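Side-chain contacts in cysteine protease (Xylella fastidiosa, PDB 3OIS), which probably hydrolyses peptide bonds as a papain-like cysteine peptidase and binds uridine-5'-diphosphate: residues H193-L198 with R249-R254; L63-Q68 with D264-M269. All blocks are in the same frame, centred on the assembly; numbering follows the deposited sequence.

From the N terminus, the chain first passes through 63-68, at the start of the loop between strand 60-62 and helix 78-93. Much later come 193-198, on helix 191-199, and strand 250-254, which meet in contact 1 and close a loop of 50 residues. The next strand of the antiparallel sheet, 266-270, then returns to 63-68 in contact 2 and closes a loop of 195 residues, so contact 1 is nested inside contact 2. The contact centres are 12 Å apart. Strands 250-254 and 266-270 are sheet neighbours, joined by probable backbone bonds such as Phe251 O to Met269 N at 2.8 Å. Contact 1 ties a helix to this sheet, contact 2 an irregular loop.

Contact 1 (H193-L198 with R249-R254); sequences HLKACL and RHFRIR
Phe251 points from its strand into one turn of helix 191-199, where Leu194, Lys195 and Leu198 receive its ring. This is helix-on-sheet packing in the β-rich part of the papain fold. The short axes of helix 193-198 and strand 250-254 come within 11.2 Å at an angle of 52°, a gap filled by side chains, with no hydrogen bond across it. Of the 158 Å² buried on both sides together, 91 Å² belongs to Phe251.

The spacing of the helical partners is that of a single turn, with Leu198 N bonded to Leu194 O. Phe251 CG stands anti to its carbonyl carbon (chi1 -75°), which turns the CD1-CE1-CZ side of the ring to the helix. There Leu194 approaches obliquely with CB, 3.7 Å from Phe251 CE1. Lys195 runs past at about a right angle to the phenylalanine, and its CG lies 4.0 Å from Phe251 CZ. It is CG, near the base of the lysine chain, that meets the ring, while the extended chain beyond it carries NZ to a salt bridge with Asp246. Arg249 NH2 sits 6.0 Å from Lys195 NZ, and Arg249 NH1 forms a salt bridge with Glu272.

Around the same ring, Tyr271 meets Phe251 with the planes at about 55°, and Ile274 and Cys241 add side-chain contacts. Where the strand begins, Arg249 and His250 both face Asp245, forming a G1 β bulge. Leu198 supplies the in-plane contact: its CD1 methyl lies at the ring edge, 3.8 Å from both Phe251 CD1 and Phe251 CE1.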
loop_
_atom_site.group_PDB
_atom_site.type_symbol
_atom_site.label_atom_id
_atom_site.label_comp_id
_atom_site.label_asym_id
_atom_site.label_seq_id
_atom_site.Cartn_x
_atom_site.Cartn_y
_atom_site.Cartn_z
ATOM N N HIS A 193 1.214 -14.006 13.254
ATOM C CA HIS A 193 2.386 -13.513 12.533
ATOM C C HIS A 193 2.236 -12.035 12.180
ATOM O O HIS A 193 3.181 -11.299 12.322
ATOM C CB HIS A 193 2.642 -14.301 11.284
ATOM C CG HIS A 193 3.248 -15.633 11.554
ATOM N ND1 HIS A 193 4.435 -16.034 10.983
ATOM C CD2 HIS A 193 2.850 -16.643 12.369
ATOM C CE1 HIS A 193 4.742 -17.239 11.424
ATOM N NE2 HIS A 193 3.795 -17.637 12.258
ATOM N N LEU A 194 1.030 -11.631 11.757
ATOM C CA LEU A 194 0.754 -10.210 11.519
ATOM C C LEU A 194 0.889 -9.438 12.833
ATOM O O LEU A 194 1.404 -8.324 12.839
ATOM C CB LEU A 194 -0.638 -9.956 10.936
ATOM C CG LEU A 194 -0.926 -10.801 9.665
ATOM C CD1 LEU A 194 -2.428 -10.550 9.133
ATOM C CD2 LEU A 194 0.083 -10.433 8.597
ATOM N N LYS A 195 0.413 -10.030 13.920
ATOM C CA LYS A 195 0.522 -9.285 15.195
ATOM C C LYS A 195 2.000 -9.192 15.603
ATOM O O LYS A 195 2.442 -8.144 16.099
ATOM C CB LYS A 195 -0.325 -9.896 16.321
ATOM C CG LYS A 195 -1.866 -9.864 16.200
ATOM C CD LYS A 195 -2.461 -10.725 17.375
ATOM C CE LYS A 195 -3.939 -10.494 17.460
ATOM N NZ LYS A 195 -4.513 -11.325 18.582
ATOM N N ALA A 196 2.763 -10.273 15.435
ATOM C CA ALA A 196 4.163 -10.296 15.878
ATOM C C ALA A 196 4.966 -9.268 15.101
ATOM O O ALA A 196 5.875 -8.613 15.665
ATOM C CB ALA A 196 4.753 -11.624 15.652
ATOM N N CYS A 197 4.644 -9.134 13.803
ATOM C CA CYS A 197 5.322 -8.120 12.976
ATOM C C CYS A 197 5.110 -6.713 13.604
ATOM O O CYS A 197 6.062 -5.934 13.812
ATOM C CB CYS A 197 4.743 -8.170 11.538
ATOM S SG CYS A 197 5.638 -7.168 10.353
ATOM N N LEU A 198 3.833 -6.401 13.882
ATOM C CA LEU A 198 3.515 -5.088 14.437
ATOM C C LEU A 198 4.101 -4.929 15.871
ATOM O O LEU A 198 4.491 -3.813 16.262
ATOM C CB LEU A 198 1.994 -4.921 14.447
ATOM C CG LEU A 198 1.360 -4.827 13.037
ATOM C CD1 LEU A 198 -0.178 -5.122 13.207
ATOM C CD2 LEU A 198 1.656 -3.457 12.378
ATOM N N ARG A 249 -10.915 -6.710 18.057
ATOM C CA ARG A 249 -10.496 -7.719 17.049
ATOM C C ARG A 249 -10.528 -7.069 15.645
ATOM O O ARG A 249 -11.130 -7.581 14.696
ATOM C CB ARG A 249 -11.366 -9.001 17.125
ATOM C CG ARG A 249 -11.212 -9.779 18.494
ATOM C CD ARG A 249 -12.215 -10.964 18.554
ATOM N NE ARG A 249 -12.108 -11.739 17.302
ATOM C CZ ARG A 249 -11.165 -12.645 17.017
ATOM N NH1 ARG A 249 -11.166 -13.222 15.805
ATOM N NH2 ARG A 249 -10.247 -13.011 17.931
ATOM N N HIS A 250 -9.875 -5.927 15.568
ATOM C CA HIS A 250 -9.586 -5.249 14.240
ATOM C C HIS A 250 -8.113 -4.862 14.152
ATOM O O HIS A 250 -7.498 -4.571 15.177
ATOM C CB HIS A 250 -10.411 -4.005 14.032
ATOM C CG HIS A 250 -11.858 -4.242 13.717
ATOM N ND1 HIS A 250 -12.738 -4.842 14.606
ATOM C CD2 HIS A 250 -12.583 -3.930 12.617
ATOM C CE1 HIS A 250 -13.939 -4.900 14.048
ATOM N NE2 HIS A 250 -13.874 -4.321 12.855
ATOM N N PHE A 251 -7.561 -4.871 12.941
ATOM C CA PHE A 251 -6.268 -4.284 12.583
ATOM C C PHE A 251 -6.494 -2.870 12.097
ATOM O O PHE A 251 -7.539 -2.545 11.476
ATOM C CB PHE A 251 -5.558 -5.104 11.458
ATOM C CG PHE A 251 -4.956 -6.391 11.942
ATOM C CD1 PHE A 251 -3.610 -6.465 12.230
ATOM C CD2 PHE A 251 -5.728 -7.501 12.061
ATOM C CE1 PHE A 251 -2.986 -7.622 12.654
ATOM C CE2 PHE A 251 -5.138 -8.737 12.540
ATOM C CZ PHE A 251 -3.763 -8.796 12.820
ATOM N N ARG A 252 -5.548 -1.992 12.443
ATOM C CA ARG A 252 -5.665 -0.567 12.055
ATOM C C ARG A 252 -4.943 -0.360 10.737
ATOM O O ARG A 252 -3.772 -0.755 10.576
ATOM C CB ARG A 252 -4.932 0.274 13.114
ATOM C CG ARG A 252 -5.100 1.789 12.956
ATOM C CD ARG A 252 -6.538 2.090 13.224
ATOM N NE ARG A 252 -6.680 3.548 13.407
ATOM C CZ ARG A 252 -7.855 4.169 13.596
ATOM N NH1 ARG A 252 -9.032 3.501 13.477
ATOM N NH2 ARG A 252 -7.871 5.501 13.870
ATOM N N ILE A 253 -5.662 0.229 9.780
ATOM C CA ILE A 253 -5.078 0.455 8.432
ATOM C C ILE A 253 -5.006 1.952 8.099
ATOM O O ILE A 253 -5.939 2.687 8.327
ATOM C CB ILE A 253 -5.786 -0.432 7.355
ATOM C CG1 ILE A 253 -7.223 -0.138 7.298
ATOM C CG2 ILE A 253 -5.621 -1.975 7.654
ATOM C CD1 ILE A 253 -7.847 -0.747 6.014
ATOM N N ARG A 254 -3.868 2.375 7.548
ATOM C CA ARG A 254 -3.658 3.716 6.971
ATOM C C ARG A 254 -4.141 3.658 5.577
ATOM O O ARG A 254 -3.591 2.946 4.736
ATOM C CB ARG A 254 -2.160 3.947 7.018
ATOM C CG ARG A 254 -1.743 5.332 6.466
ATOM C CD ARG A 254 -0.197 5.431 6.400
ATOM N NE ARG A 254 0.185 6.511 5.546
ATOM C CZ ARG A 254 0.288 7.820 5.902
ATOM N NH1 ARG A 254 0.056 8.211 7.176
ATOM N NH2 ARG A 254 0.632 8.742 5.002
#

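Contact 2 (L63-Q68 with D264-M269); sequences LTPPFQ and DGYFWM
The phenol ring of Tyr266 is met obliquely by the methyl of Thr64, the two side chains coming from opposite directions, with Thr64 CG2 3.6 Å from Tyr266 CZ. The other flat group, the Phe67 ring, has Pro65 CG 3.5 Å above one face, offset toward the rim. The arrangement joins a sheet strand of the papain fold to the irregular loop between strand 60-62 and helix 78-93.

Thr64 divides its two branches: CG2, anti to the backbone N, makes the close contact with the tyrosine, and OG1 (chi1 -60°) bonds to Asp62 OD1. Beside this methyl, Pro65 CD packs 3.5 Å from Tyr266 OH, and Phe89 of helix 78-93 also touches the proline.

No direct hydrogen bond crosses between the segments, yet the hydroxyl has polar partners. Arg254 NH1 is bonded both to Tyr266 OH and to Phe67 O, and Arg254 NH2 reaches Gln68 O, so one guanidinium group links the tyrosine to the loop backbone. A water makes a second bridge: it accepts from Tyr266 OH at 2.6 Å and donates to Pro65 O at 2.7 Å and to Phe67 O at 2.6 Å.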
loop_
_atom_site.group_PDB
_atom_site.type_symbol
_atom_site.label_atom_id
_atom_site.label_comp_id
_atom_site.label_asym_id
_atom_site.label_seq_id
_atom_site.Cartn_x
_atom_site.Cartn_y
_atom_site.Cartn_z
ATOM N N LEU A 63 1.040 1.705 16.010
ATOM C CA LEU A 63 2.259 2.328 15.435
ATOM C C LEU A 63 1.918 3.590 14.635
ATOM O O LEU A 63 2.739 4.060 13.890
ATOM C CB LEU A 63 3.031 1.314 14.502
ATOM C CG LEU A 63 3.318 -0.099 15.085
ATOM C CD1 LEU A 63 4.301 -0.843 14.155
ATOM C CD2 LEU A 63 3.925 0.021 16.505
ATOM N N THR A 64 0.660 4.015 14.654
ATOM C CA THR A 64 0.264 5.164 13.789
ATOM C C THR A 64 1.352 6.255 13.873
ATOM O O THR A 64 1.676 6.761 14.959
ATOM C CB THR A 64 -1.085 5.772 14.224
ATOM O OG1 THR A 64 -2.113 4.803 14.146
ATOM C CG2 THR A 64 -1.526 6.964 13.299
ATOM N N PRO A 65 1.864 6.688 12.747
ATOM C CA PRO A 65 2.982 7.656 12.752
ATOM C C PRO A 65 2.429 9.113 12.760
ATOM O O PRO A 65 1.206 9.309 12.635
ATOM C CB PRO A 65 3.724 7.310 11.453
ATOM C CG PRO A 65 2.641 6.921 10.548
ATOM C CD PRO A 65 1.618 6.099 11.421
ATOM N N PRO A 66 3.304 10.115 12.933
ATOM C CA PRO A 66 2.757 11.443 13.002
ATOM C C PRO A 66 2.398 12.028 11.645
ATOM O O PRO A 66 1.478 12.877 11.590
ATOM C CB PRO A 66 3.897 12.264 13.654
ATOM C CG PRO A 66 4.900 11.247 14.185
ATOM C CD PRO A 66 4.754 10.118 13.180
ATOM N N PHE A 67 2.985 11.504 10.560
ATOM C CA PHE A 67 2.678 12.100 9.271
ATOM C C PHE A 67 1.278 11.722 8.805
ATOM O O PHE A 67 0.868 10.561 8.922
ATOM C CB PHE A 67 3.748 11.792 8.221
ATOM C CG PHE A 67 3.963 10.272 7.936
ATOM C CD1 PHE A 67 3.377 9.631 6.815
ATOM C CD2 PHE A 67 4.830 9.559 8.702
ATOM C CE1 PHE A 67 3.717 8.241 6.568
ATOM C CE2 PHE A 67 5.172 8.244 8.524
ATOM C CZ PHE A 67 4.558 7.520 7.454
ATOM N N GLN A 68 0.566 12.694 8.257
ATOM C CA GLN A 68 -0.838 12.459 7.969
ATOM C C GLN A 68 -0.959 11.534 6.756
ATOM O O GLN A 68 0.006 11.353 5.981
ATOM C CB GLN A 68 -1.605 13.742 7.688
ATOM C CG GLN A 68 -1.147 14.527 6.534
ATOM C CD GLN A 68 -1.726 15.969 6.563
ATOM O OE1 GLN A 68 -2.936 16.190 6.354
ATOM N NE2 GLN A 68 -0.836 16.952 6.814
ATOM N N ASP A 264 -9.432 10.326 10.490
ATOM C CA ASP A 264 -8.273 11.012 9.914
ATOM C C ASP A 264 -7.612 10.181 8.851
ATOM O O ASP A 264 -6.399 10.178 8.719
ATOM C CB ASP A 264 -7.225 11.357 10.968
ATOM C CG ASP A 264 -7.132 12.803 11.207
ATOM O OD1 ASP A 264 -6.972 13.593 10.218
ATOM O OD2 ASP A 264 -7.256 13.127 12.407
ATOM N N GLY A 265 -8.434 9.477 8.100
ATOM C CA GLY A 265 -7.848 8.685 6.988
ATOM C C GLY A 265 -7.562 7.238 7.362
ATOM O O GLY A 265 -7.138 6.444 6.486
ATOM N N TYR A 266 -7.717 6.864 8.628
ATOM C CA TYR A 266 -7.475 5.498 9.086
ATOM C C TYR A 266 -8.790 4.689 9.275
ATOM O O TYR A 266 -9.894 5.271 9.550
ATOM C CB TYR A 266 -6.724 5.497 10.443
ATOM C CG TYR A 266 -5.270 5.930 10.285
ATOM C CD1 TYR A 266 -4.912 7.317 10.050
ATOM C CD2 TYR A 266 -4.234 4.991 10.305
ATOM C CE1 TYR A 266 -3.590 7.689 9.910
ATOM C CE2 TYR A 266 -2.891 5.402 10.121
ATOM C CZ TYR A 266 -2.593 6.722 9.884
ATOM O OH TYR A 266 -1.296 7.069 9.698
ATOM N N PHE A 267 -8.682 3.373 9.159
ATOM C CA PHE A 267 -9.837 2.468 9.303
ATOM C C PHE A 267 -9.469 1.250 10.123
ATOM O O PHE A 267 -8.273 1.017 10.439
ATOM C CB PHE A 267 -10.303 2.015 7.894
ATOM C CG PHE A 267 -10.843 3.130 7.048
ATOM C CD1 PHE A 267 -10.005 3.959 6.265
ATOM C CD2 PHE A 267 -12.243 3.312 6.980
ATOM C CE1 PHE A 267 -10.587 4.996 5.416
ATOM C CE2 PHE A 267 -12.834 4.294 6.130
ATOM C CZ PHE A 267 -12.009 5.156 5.361
ATOM N N TRP A 268 -10.482 0.475 10.500
ATOM C CA TRP A 268 -10.319 -0.770 11.224
ATOM C C TRP A 268 -10.819 -1.900 10.373
ATOM O O TRP A 268 -11.968 -1.830 9.840
ATOM C CB TRP A 268 -11.208 -0.780 12.473
ATOM C CG TRP A 268 -10.744 0.093 13.676
ATOM C CD1 TRP A 268 -11.456 1.138 14.247
ATOM C CD2 TRP A 268 -9.590 -0.116 14.522
ATOM N NE1 TRP A 268 -10.791 1.617 15.367
ATOM C CE2 TRP A 268 -9.635 0.896 15.538
ATOM C CE3 TRP A 268 -8.490 -0.996 14.479
ATOM C CZ2 TRP A 268 -8.628 1.042 16.483
ATOM C CZ3 TRP A 268 -7.533 -0.895 15.486
ATOM C CH2 TRP A 268 -7.594 0.146 16.443
ATOM N N MET A 269 -9.970 -2.931 10.225
ATOM C CA MET A 269 -10.283 -4.105 9.425
ATOM C C MET A 269 -10.441 -5.322 10.375
ATOM O O MET A 269 -9.528 -5.608 11.088
ATOM C CB MET A 269 -9.149 -4.448 8.422
ATOM C CG MET A 269 -9.521 -5.724 7.609
ATOM S SD MET A 269 -8.254 -6.014 6.276
ATOM C CE MET A 269 -8.827 -4.816 5.040
HETATM O O HOH W 1 -0.617 9.384 10.653
#